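Local coordinates for enoyl-CoA hydratase (Mycobacterium tuberculosis, PDB 4JJT), which probably acts as a lyase of the crotonase family, adding water across the double bond of enoyl-CoA thioesters, at residues A225-Q228 against F229-G233. Numbering follows the deposited sequence.
Sequences AAKQ and FRTSG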
loop_
_atom_site.group_PDB
_atom_site.type_symbol
_atom_site.label_atom_id
_atom_site.label_comp_id
_atom_site.label_asym_id
_atom_site.label_seq_id
_atom_site.Cartn_x
_atom_site.Cartn_y
_atom_site.Cartn_z
ATOM N N ALA A 225 -11.353 13.800 -3.824
ATOM C CA ALA A 225 -12.418 14.299 -2.966
ATOM C C ALA A 225 -12.602 15.800 -3.147
ATOM O O ALA A 225 -13.724 16.307 -3.105
ATOM C CB ALA A 225 -12.122 13.973 -1.516
ATOM N N ALA A 226 -11.497 16.507 -3.353
ATOM C CA ALA A 226 -11.539 17.947 -3.576
ATOM C C ALA A 226 -12.148 18.273 -4.936
ATOM O O ALA A 226 -12.997 19.155 -5.051
ATOM C CB ALA A 226 -10.146 18.540 -3.458
ATOM N N LYS A 227 -11.710 17.548 -5.959
ATOM C CA LYS A 227 -12.237 17.710 -7.308
ATOM C C LYS A 227 -13.727 17.387 -7.350
ATOM O O LYS A 227 -14.499 18.050 -8.042
ATOM C CB LYS A 227 -11.483 16.795 -8.276
ATOM C CG LYS A 227 -12.017 16.817 -9.698
ATOM C CD LYS A 227 -11.768 18.159 -10.355
ATOM C CE LYS A 227 -10.281 18.425 -10.494
ATOM N NZ LYS A 227 -10.004 19.758 -11.097
ATOM N N GLN A 228 -14.121 16.361 -6.602
ATOM C CA GLN A 228 -15.506 15.910 -6.570
ATOM C C GLN A 228 -16.387 16.905 -5.822
ATOM O O GLN A 228 -17.575 17.037 -6.111
ATOM C CB GLN A 228 -15.595 14.533 -5.908
ATOM C CG GLN A 228 -16.877 13.786 -6.208
ATOM C CD GLN A 228 -16.963 12.461 -5.475
ATOM O OE1 GLN A 228 -16.458 12.318 -4.360
ATOM N NE2 GLN A 228 -17.606 11.482 -6.100
ATOM N N PHE A 229 -15.798 17.607 -4.860
ATOM C CA PHE A 229 -16.548 18.567 -4.059
ATOM C C PHE A 229 -16.782 19.862 -4.821
ATOM O O PHE A 229 -17.860 20.451 -4.748
ATOM C CB PHE A 229 -15.838 18.850 -2.737
ATOM C CG PHE A 229 -16.568 19.821 -1.854
ATOM C CD1 PHE A 229 -17.682 19.420 -1.144
ATOM C CD2 PHE A 229 -16.135 21.128 -1.726
ATOM C CE1 PHE A 229 -18.354 20.305 -0.330
ATOM C CE2 PHE A 229 -16.804 22.016 -0.914
ATOM C CZ PHE A 229 -17.913 21.603 -0.216
ATOM N N ARG A 230 -15.764 20.304 -5.551
ATOM C CA ARG A 230 -15.868 21.507 -6.367
ATOM C C ARG A 230 -16.882 21.316 -7.485
ATOM O O ARG A 230 -17.591 22.248 -7.859
ATOM C CB ARG A 230 -14.506 21.872 -6.960
ATOM C CG ARG A 230 -13.445 22.185 -5.924
ATOM C CD ARG A 230 -12.129 22.576 -6.574
ATOM N NE ARG A 230 -11.024 21.739 -6.113
ATOM C CZ ARG A 230 -10.333 20.918 -6.897
ATOM N NH1 ARG A 230 -9.343 20.195 -6.390
ATOM N NH2 ARG A 230 -10.626 20.825 -8.188
ATOM N N THR A 231 -16.939 20.099 -8.015
ATOM C CA THR A 231 -17.837 19.770 -9.117
ATOM C C THR A 231 -19.299 19.890 -8.702
ATOM O O THR A 231 -20.129 20.404 -9.454
ATOM C CB THR A 231 -17.569 18.346 -9.642
ATOM O OG1 THR A 231 -16.234 18.272 -10.159
ATOM C CG2 THR A 231 -18.551 17.984 -10.747
ATOM N N SER A 232 -19.604 19.414 -7.500
ATOM C CA SER A 232 -20.951 19.519 -6.953
ATOM C C SER A 232 -21.300 20.971 -6.656
ATOM O O SER A 232 -22.397 21.431 -6.965
ATOM C CB SER A 232 -21.080 18.678 -5.680
ATOM O OG SER A 232 -20.843 17.309 -5.943
ATOM N N GLY A 233 -20.354 21.684 -6.053
ATOM C CA GLY A 233 -20.549 23.072 -5.677
ATOM C C GLY A 233 -20.894 23.962 -6.853
ATOM O O GLY A 233 -21.751 24.837 -6.754
#
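Arg230 folds back along its own helix to lay its guanidinium beside Ala226 and Lys227, one turn earlier. The chain starts with CG anti to the carbonyl carbon (chi1 -62°) and then bends at chi3, which swings the flat group toward the preceding turn. One guanidinium face rests, off-centre, over Ala226 O and the CA of Lys227, while NH1 reaches the methyl CB of Ala226 at 3.5 Å. Lys227 crosses the arginine at an angle; bent at chi2 and chi3, it brings its ammonium to the guanidinium edge, in the plane of the group, with NZ 3.2 Å from NH2 of Arg230. Both are donors, so no hydrogen bond joins them; both side chains also touch Asp81, whose negative charge probably helps them lie so close.

Lys227 O is gripped twice by Thr231: OG1 donates at 2.7 Å and the backbone N at 3.2 Å, approaching from opposite faces of the carbonyl plane. Ser232 OG donates more loosely to Gln228 O at 3.3 Å, nearly in line with the C=O bond. Both hydroxyls stand beside their backbone N and bond four residues back, as is familiar for serine and threonine in alpha helices. One residue earlier, Arg230 N bonds to Ala226 O at 3.0 Å, whereas Phe229 N divides two weak bonds between Ala225 O and Ala226 O.

The contact, its centre about 23 Å from the chain centre, lies near the C-terminal end of long helix 197-237. Ala226 and Arg230 meet Thr135, just ahead of helix 138-146; Ala225 and Phe229 pack on Ser206 and Ala202 of a second subunit, Lys227 and Gln228 on Ser83 and Ala88 of a third.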